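Local structure of ATPase associated with various cellular activities, AAA_5 (Staphylothermus marinus, 6N0S) at residues Phe9-Val14 with Glu50-Leu55; Leu29-Met34 with Phe135-Tyr140; Lys71-Glu76 with Asn145-Asp150. The protein is an McrB protein whose N-terminal, EVE-like domain, the part described here, resembles PUA-like RNA-binding proteins, while the whole protein probably binds and hydrolyses ATP. All coordinates share one frame; numbering follows the deposited sequence.

Contact 1. Residues Phe9-Val14 with Glu50-Leu55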
# COMPACT_ATOMS: atom_id res chain seq x y z
N PHE A 9 2.29 -5.76 14.23
CA PHE A 9 2.98 -7.01 13.91
C PHE A 9 1.89 -7.96 13.41
O PHE A 9 0.96 -8.27 14.15
CB PHE A 9 3.71 -7.58 15.14
CG PHE A 9 4.41 -8.88 14.87
CD1 PHE A 9 5.52 -8.90 14.06
CD2 PHE A 9 3.94 -10.07 15.39
CE1 PHE A 9 6.17 -10.08 13.77
CE2 PHE A 9 4.58 -11.28 15.11
CZ PHE A 9 5.70 -11.28 14.30
N SER A 10 1.91 -8.32 12.12
CA SER A 10 0.78 -9.07 11.59
C SER A 10 1.12 -9.66 10.24
O SER A 10 1.95 -9.13 9.49
CB SER A 10 -0.48 -8.20 11.45
OG SER A 10 -1.59 -8.93 10.95
N LYS A 11 0.43 -10.76 9.92
CA LYS A 11 0.52 -11.32 8.59
C LYS A 11 -0.36 -10.56 7.61
O LYS A 11 -0.21 -10.74 6.41
CB LYS A 11 0.14 -12.80 8.62
CG LYS A 11 0.52 -13.56 7.33
CD LYS A 11 0.16 -15.04 7.37
CE LYS A 11 0.45 -15.71 6.02
NZ LYS A 11 1.92 -16.01 5.81
N TYR A 12 -1.28 -9.73 8.10
CA TYR A 12 -2.31 -9.09 7.29
C TYR A 12 -2.20 -7.59 7.50
O TYR A 12 -2.24 -7.12 8.64
CB TYR A 12 -3.68 -9.59 7.69
CG TYR A 12 -3.72 -11.10 7.65
CD1 TYR A 12 -3.86 -11.78 6.44
CD2 TYR A 12 -3.58 -11.85 8.82
CE1 TYR A 12 -3.88 -13.15 6.39
CE2 TYR A 12 -3.60 -13.24 8.78
CZ TYR A 12 -3.75 -13.88 7.57
OH TYR A 12 -3.77 -15.24 7.53
N TRP A 13 -2.01 -6.84 6.39
CA TRP A 13 -1.89 -5.38 6.40
C TRP A 13 -2.83 -4.80 5.36
O TRP A 13 -3.21 -5.49 4.39
CB TRP A 13 -0.44 -4.91 6.13
CG TRP A 13 0.50 -5.22 7.24
CD1 TRP A 13 0.94 -6.44 7.62
CD2 TRP A 13 1.11 -4.28 8.15
NE1 TRP A 13 1.79 -6.32 8.70
CE2 TRP A 13 1.91 -5.00 9.04
CE3 TRP A 13 1.07 -2.89 8.26
CZ2 TRP A 13 2.65 -4.38 10.05
CZ3 TRP A 13 1.80 -2.28 9.22
CH2 TRP A 13 2.57 -3.02 10.12
N VAL A 14 -3.24 -3.55 5.59
CA VAL A 14 -4.04 -2.77 4.63
C VAL A 14 -3.20 -1.62 4.10
O VAL A 14 -2.55 -0.91 4.87
CB VAL A 14 -5.32 -2.22 5.27
CG1 VAL A 14 -6.05 -1.25 4.33
CG2 VAL A 14 -6.27 -3.36 5.65
N GLU A 50 9.66 -10.55 7.81
CA GLU A 50 10.75 -11.39 8.28
C GLU A 50 10.22 -12.58 9.07
O GLU A 50 10.66 -13.72 8.88
CB GLU A 50 11.72 -10.56 9.14
CG GLU A 50 13.03 -11.25 9.54
CD GLU A 50 13.54 -10.85 10.95
OE1 GLU A 50 13.84 -11.75 11.77
OE2 GLU A 50 13.63 -9.63 11.22
N LYS A 51 9.25 -12.34 9.95
CA LYS A 51 8.72 -13.43 10.75
C LYS A 51 7.72 -14.30 9.98
O LYS A 51 7.67 -15.51 10.21
CB LYS A 51 8.08 -12.88 12.03
CG LYS A 51 9.08 -12.19 12.98
CD LYS A 51 10.34 -13.05 13.19
CE LYS A 51 10.88 -12.97 14.59
NZ LYS A 51 11.90 -14.04 14.81
N PHE A 52 6.92 -13.74 9.07
CA PHE A 52 5.88 -14.55 8.43
C PHE A 52 6.23 -15.06 7.04
O PHE A 52 5.54 -15.95 6.54
CB PHE A 52 4.58 -13.76 8.36
CG PHE A 52 3.97 -13.48 9.69
CD1 PHE A 52 3.29 -14.46 10.37
CD2 PHE A 52 4.06 -12.22 10.25
CE1 PHE A 52 2.71 -14.20 11.59
CE2 PHE A 52 3.50 -11.95 11.45
CZ PHE A 52 2.81 -12.95 12.14
N GLY A 53 7.26 -14.51 6.39
CA GLY A 53 7.67 -14.97 5.08
C GLY A 53 6.83 -14.43 3.93
O GLY A 53 7.36 -14.06 2.88
N GLU A 54 5.52 -14.40 4.13
CA GLU A 54 4.60 -13.89 3.12
C GLU A 54 3.46 -13.15 3.82
O GLU A 54 2.91 -13.65 4.80
CB GLU A 54 4.07 -15.06 2.28
CG GLU A 54 3.05 -14.67 1.25
CD GLU A 54 2.66 -15.80 0.28
OE1 GLU A 54 3.55 -16.58 -0.15
OE2 GLU A 54 1.46 -15.90 -0.05
N LEU A 55 3.15 -11.94 3.38
CA LEU A 55 2.05 -11.18 3.96
C LEU A 55 0.92 -11.05 2.95
O LEU A 55 1.14 -11.06 1.73
CB LEU A 55 2.52 -9.77 4.39
CG LEU A 55 3.76 -9.61 5.25
CD1 LEU A 55 4.06 -8.14 5.43
CD2 LEU A 55 3.57 -10.27 6.61
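Phe9 swings its ring, CG anti to the backbone N (chi1 179°), onto the last turn of helix 39-52, where its CZ lies 3.7 Å from Phe52 CE2, which sits over one face, and the CB of Lys51 meets its edge. The two phenyl planes are tilted by 34°, neither stacked nor edge-to-face. Ser10 presents its carbonyl: the C atom lies 3.5 Å from Phe52 CE2, and the O accepts from Trp13 NE1 at 2.9 Å; NE1 stands above the carbonyl plane, while Ser10 O lies close to the indole plane. Ser10 OG, itself bonded to Ile169 O, accepts from Tyr12 N in an ST turn. Lys11 lays CB over the Phe52 ring, 4.0 Å from its centroid, a CH-pi contact, then runs on extended to its bend at chi4, where NZ donates a hydrogen bond to Glu54 O (2.8 Å). An alanine in place of Phe52 would probably cost Lys11 CB its CH-pi partner and leave the Phe9 ring uncovered on one face, freer to turn. Trp13 CD1 lies 4.2 Å from Leu55 CD1. This is a helix-to-strand turn packed against the segment leading into strand 12-17, which pairs in parallel with strand 54-61 in the mixed sheet of the EVE-like domain.

Contact 2. Residues Leu29-Met34 with Phe135-Tyr140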
# COMPACT_ATOMS: atom_id res chain seq x y z
N LEU A 29 0.48 -3.53 -7.38
CA LEU A 29 1.80 -3.78 -7.92
C LEU A 29 2.94 -3.48 -6.96
O LEU A 29 3.97 -4.17 -6.99
CB LEU A 29 2.00 -2.95 -9.19
CG LEU A 29 1.01 -3.22 -10.30
CD1 LEU A 29 1.36 -2.28 -11.47
CD2 LEU A 29 1.05 -4.67 -10.72
N THR A 30 2.82 -2.43 -6.15
CA THR A 30 3.88 -2.09 -5.22
C THR A 30 3.29 -1.44 -3.99
O THR A 30 2.12 -1.05 -3.97
CB THR A 30 4.94 -1.14 -5.79
OG1 THR A 30 4.35 0.16 -5.97
CG2 THR A 30 5.49 -1.64 -7.11
N LEU A 31 4.13 -1.39 -2.96
CA LEU A 31 3.99 -0.53 -1.80
C LEU A 31 5.23 0.33 -1.74
O LEU A 31 6.34 -0.18 -1.82
CB LEU A 31 3.89 -1.32 -0.49
CG LEU A 31 2.83 -2.42 -0.40
CD1 LEU A 31 2.92 -3.10 1.00
CD2 LEU A 31 1.43 -1.91 -0.65
N TRP A 32 5.05 1.63 -1.57
CA TRP A 32 6.21 2.49 -1.51
C TRP A 32 5.82 3.77 -0.82
O TRP A 32 4.65 4.13 -0.76
CB TRP A 32 6.75 2.75 -2.93
CG TRP A 32 5.89 3.65 -3.75
CD1 TRP A 32 4.86 3.28 -4.57
CD2 TRP A 32 6.01 5.05 -3.85
NE1 TRP A 32 4.32 4.39 -5.17
CE2 TRP A 32 5.01 5.49 -4.74
CE3 TRP A 32 6.86 6.00 -3.26
CZ2 TRP A 32 4.83 6.83 -5.06
CZ3 TRP A 32 6.68 7.32 -3.57
CH2 TRP A 32 5.68 7.74 -4.47
N GLY A 33 6.82 4.45 -0.28
CA GLY A 33 6.57 5.66 0.48
C GLY A 33 7.87 6.20 1.02
O GLY A 33 8.93 5.57 0.93
N MSE A 34 7.77 7.39 1.61
CA MSE A 34 8.91 8.04 2.19
C MSE A 34 9.07 7.55 3.61
O MSE A 34 8.14 7.64 4.39
CB MSE A 34 8.73 9.56 2.18
CG MSE A 34 9.92 10.34 2.76
SE MSE A 34 9.60 12.30 2.70
CE MSE A 34 9.16 12.43 0.95
N PHE A 135 8.37 -2.18 -1.83
CA PHE A 135 8.09 -3.60 -1.82
C PHE A 135 7.41 -3.97 -3.13
O PHE A 135 6.45 -3.31 -3.55
CB PHE A 135 7.19 -4.00 -0.65
CG PHE A 135 7.82 -3.81 0.70
CD1 PHE A 135 8.80 -4.68 1.15
CD2 PHE A 135 7.45 -2.77 1.52
CE1 PHE A 135 9.38 -4.53 2.39
CE2 PHE A 135 8.04 -2.61 2.75
CZ PHE A 135 9.01 -3.51 3.19
N ARG A 136 7.89 -5.04 -3.76
CA ARG A 136 7.21 -5.58 -4.94
C ARG A 136 6.17 -6.60 -4.49
O ARG A 136 6.51 -7.55 -3.78
CB ARG A 136 8.23 -6.21 -5.89
CG ARG A 136 9.09 -5.18 -6.61
CD ARG A 136 10.27 -5.82 -7.29
NE ARG A 136 10.59 -5.18 -8.55
CZ ARG A 136 11.46 -4.18 -8.70
NH1 ARG A 136 12.11 -3.70 -7.65
NH2 ARG A 136 11.68 -3.68 -9.91
N LEU A 137 4.92 -6.39 -4.89
CA LEU A 137 3.80 -7.28 -4.65
C LEU A 137 3.62 -8.27 -5.81
O LEU A 137 4.17 -8.10 -6.90
CB LEU A 137 2.50 -6.48 -4.49
CG LEU A 137 2.55 -5.42 -3.39
CD1 LEU A 137 1.29 -4.57 -3.42
CD2 LEU A 137 2.74 -6.07 -2.03
N ALA A 138 2.74 -9.25 -5.59
CA ALA A 138 2.43 -10.27 -6.57
C ALA A 138 0.99 -10.70 -6.37
O ALA A 138 0.45 -10.58 -5.27
CB ALA A 138 3.32 -11.50 -6.44
N GLU A 139 0.38 -11.19 -7.45
CA GLU A 139 -0.91 -11.89 -7.43
C GLU A 139 -2.07 -10.99 -7.07
O GLU A 139 -3.08 -11.47 -6.57
CB GLU A 139 -0.89 -13.09 -6.46
CG GLU A 139 0.32 -14.04 -6.60
CD GLU A 139 0.42 -15.08 -5.44
OE1 GLU A 139 -0.62 -15.48 -4.86
OE2 GLU A 139 1.56 -15.50 -5.11
N TYR A 140 -1.96 -9.69 -7.31
CA TYR A 140 -3.11 -8.82 -7.08
C TYR A 140 -4.35 -9.41 -7.74
O TYR A 140 -4.30 -9.86 -8.88
CB TYR A 140 -2.88 -7.40 -7.62
CG TYR A 140 -4.11 -6.56 -7.43
CD1 TYR A 140 -4.46 -6.10 -6.16
CD2 TYR A 140 -4.95 -6.26 -8.50
CE1 TYR A 140 -5.61 -5.38 -5.98
CE2 TYR A 140 -6.11 -5.53 -8.30
CZ TYR A 140 -6.42 -5.10 -7.04
OH TYR A 140 -7.56 -4.38 -6.81
O HOH W 1 5.00 -5.91 -9.10
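Leu31 and Leu137 cross at about a right angle, with Leu31 CD2 3.8 Å from Leu137 CD1. In Leu137 CG stands anti to the carbonyl carbon (chi1 -57°), which turns its branches back over the opposing strand: CD1 lies on the Thr30 carbonyl, 3.7 Å from Thr30 O, while CD2 meets Leu31 CG. Phe135 shares the sheet face of Leu31 but offers its ring differently, edge on to Leu31 CB, and the CB atoms of Leu31 and Phe135 stand 4.3 Å apart. Thr30 and Arg136 occupy the other face as a non-hydrogen-bonded antiparallel pair. Beneath the side chains, Leu31 and Phe135 are joined by two backbone bonds lying in the carbonyl planes, Phe135 N to Leu31 O at 2.8 Å and the return bond from Leu31 N. The next bond, Leu137 N to Leu29 O at 3.2 Å, is less regular, its donor 49° out of the carbonyl plane. A water also donates to Leu29 O and to Leu137 O, bridging the two segments beyond the paired residues. Strand 30-34 is an edge of the three-stranded antiparallel sheet and 132-136 its middle strand. On the Thr30 and Arg136 face helix 92-105 packs through Leu99 and Ile102; on the other, Phe135 and Leu137 reach Leu79 of strand 72-80.

Contact 3. Residues Lys71-Glu76 with Asn145-Asp150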
# COMPACT_ATOMS: atom_id res chain seq x y z
N LYS A 71 -13.97 4.84 -0.26
CA LYS A 71 -14.25 4.08 0.96
C LYS A 71 -14.65 2.64 0.63
O LYS A 71 -15.73 2.17 1.00
CB LYS A 71 -15.34 4.77 1.79
CG LYS A 71 -14.89 6.04 2.48
CD LYS A 71 -16.03 6.69 3.26
CE LYS A 71 -15.52 7.34 4.54
NZ LYS A 71 -14.94 6.31 5.43
N THR A 72 -13.75 1.94 -0.05
CA THR A 72 -14.00 0.53 -0.35
C THR A 72 -12.67 -0.21 -0.38
O THR A 72 -11.62 0.36 -0.67
CB THR A 72 -14.76 0.34 -1.70
OG1 THR A 72 -13.85 0.22 -2.79
CG2 THR A 72 -15.64 1.52 -1.97
N PHE A 73 -12.74 -1.49 -0.05
CA PHE A 73 -11.62 -2.39 -0.23
C PHE A 73 -11.79 -3.03 -1.60
O PHE A 73 -12.82 -3.66 -1.86
CB PHE A 73 -11.58 -3.44 0.89
CG PHE A 73 -11.54 -2.84 2.26
CD1 PHE A 73 -12.70 -2.51 2.91
CD2 PHE A 73 -10.34 -2.58 2.87
CE1 PHE A 73 -12.69 -1.93 4.17
CE2 PHE A 73 -10.31 -2.01 4.16
CZ PHE A 73 -11.48 -1.67 4.79
N ILE A 74 -10.81 -2.87 -2.47
CA ILE A 74 -11.00 -3.26 -3.86
C ILE A 74 -10.34 -4.58 -4.24
O ILE A 74 -10.72 -5.18 -5.25
CB ILE A 74 -10.54 -2.14 -4.84
CG1 ILE A 74 -9.03 -1.88 -4.72
CG2 ILE A 74 -11.39 -0.87 -4.64
CD1 ILE A 74 -8.52 -0.99 -5.88
N GLY A 75 -9.35 -5.04 -3.48
CA GLY A 75 -8.69 -6.28 -3.84
C GLY A 75 -7.59 -6.59 -2.86
O GLY A 75 -7.38 -5.86 -1.88
N GLU A 76 -6.85 -7.66 -3.15
CA GLU A 76 -5.75 -8.04 -2.28
C GLU A 76 -4.62 -8.64 -3.08
O GLU A 76 -4.79 -9.03 -4.22
CB GLU A 76 -6.23 -9.00 -1.18
CG GLU A 76 -6.97 -10.24 -1.67
CD GLU A 76 -7.27 -11.18 -0.52
OE1 GLU A 76 -6.35 -11.95 -0.15
OE2 GLU A 76 -8.39 -11.08 0.04
N ASN A 145 -17.01 -8.19 -6.02
CA ASN A 145 -17.86 -7.18 -5.39
C ASN A 145 -16.98 -6.31 -4.50
O ASN A 145 -16.46 -6.81 -3.49
CB ASN A 145 -18.99 -7.80 -4.56
CG ASN A 145 -19.55 -9.08 -5.17
OD1 ASN A 145 -19.31 -10.20 -4.69
ND2 ASN A 145 -20.31 -8.91 -6.24
N PRO A 146 -16.77 -5.04 -4.81
CA PRO A 146 -16.02 -4.18 -3.89
C PRO A 146 -16.64 -4.20 -2.49
O PRO A 146 -17.85 -4.12 -2.32
CB PRO A 146 -16.10 -2.79 -4.53
CG PRO A 146 -16.34 -3.09 -6.01
CD PRO A 146 -17.18 -4.33 -6.03
N VAL A 147 -15.79 -4.34 -1.49
CA VAL A 147 -16.25 -4.35 -0.11
C VAL A 147 -16.33 -2.91 0.38
O VAL A 147 -15.31 -2.27 0.63
CB VAL A 147 -15.33 -5.21 0.76
CG1 VAL A 147 -15.88 -5.28 2.14
CG2 VAL A 147 -15.20 -6.60 0.20
N LYS A 148 -17.55 -2.40 0.54
CA LYS A 148 -17.74 -1.05 1.04
C LYS A 148 -17.38 -1.02 2.52
O LYS A 148 -17.61 -1.99 3.26
CB LYS A 148 -19.19 -0.58 0.82
CG LYS A 148 -19.70 -0.53 -0.65
CD LYS A 148 -19.54 0.88 -1.28
CE LYS A 148 -19.69 0.89 -2.82
NZ LYS A 148 -21.12 0.78 -3.31
N TYR A 149 -16.79 0.10 2.95
CA TYR A 149 -16.45 0.30 4.35
C TYR A 149 -17.63 0.05 5.27
O TYR A 149 -17.50 -0.60 6.32
CB TYR A 149 -15.93 1.73 4.52
CG TYR A 149 -15.80 2.17 5.96
CD1 TYR A 149 -14.99 1.49 6.84
CD2 TYR A 149 -16.50 3.29 6.42
CE1 TYR A 149 -14.89 1.89 8.16
CE2 TYR A 149 -16.40 3.71 7.74
CZ TYR A 149 -15.59 3.01 8.61
OH TYR A 149 -15.48 3.42 9.93
N ASP A 150 -18.81 0.55 4.89
CA ASP A 150 -19.99 0.38 5.72
C ASP A 150 -20.30 -1.09 6.01
O ASP A 150 -20.93 -1.39 7.02
CB ASP A 150 -21.19 1.06 5.06
CG ASP A 150 -22.37 1.18 5.98
OD1 ASP A 150 -22.27 1.95 6.97
OD2 ASP A 150 -23.38 0.50 5.74
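An antiparallel beta pairing at the margin of the five-stranded mixed sheet joins Lys71-Glu76, which leads into and starts strand 72-80, to Asn145-Asp150, which holds the end of an outermost strand, 138-148. The axes of the short strands 72-76 and 146-148 approach to 4.5 Å, their directions 161° apart. At the start of the pairing, Lys71 and Thr72 both face Ile61 of strand 54-61 in a G1 beta bulge, so the irregularity is on the side of strand 72-80 that meets its other neighbour. Phe73 and Val147 form the hydrogen-bonded pair: Phe73 N donates to Val147 O at 2.8 Å, and Val147 N returns a bond to Phe73 O. A third bond, Tyr149 N to Lys71 O at 3.0 Å, comes in from above the carbonyl plane, 38° out of it, as the second segment leaves the strand. The Phe73 and Val147 side chains lie on one face, with Phe73 CB 4.1 Å from Val147 CB. With CG anti to the carbonyl carbon (chi1 -56°), the Phe73 ring turns an edge to Val147 O, and Phe73 CD1 approaches that oxygen to 3.5 Å. Beyond the segments the buried ring meets Tyr60 and touches Trp161 and Val152. On the other face Thr72 and Lys148 run side by side, the lysine chain bent at chi2 and Lys148 CD 4.0 Å from Thr72 CG2. Thr72 OG1 is hydrogen-bonded to Leu69 O and lies beside Pro146 CB. Lys71 and Tyr149 point the same way; the lysine chain, bent at chi3 and chi4, brings Lys71 NZ obliquely to the phenol ring, 3.5 Å from Tyr149 CD2.

Overall arrangement
Contacts 1 and 3 both belong to the five-stranded mixed sheet, where strands 54-61 and 72-80 are neighbours; their centres lie about 21 Å apart, and contact 1 closes along the chain before contact 3 opens. Contact 2, centred about 14 Å from contact 1 and 18 Å from contact 3, belongs to the three-stranded sheet but runs on into strand 138-148, which contact 3 also uses. Its segments alternate with those of both others. Contacts 2 and 3 touch where Tyr140 packs on Ile74 and Gly75. Strand 138-148 thus carries the chain from the smaller sheet to the edge of the larger, tying both into one compact domain.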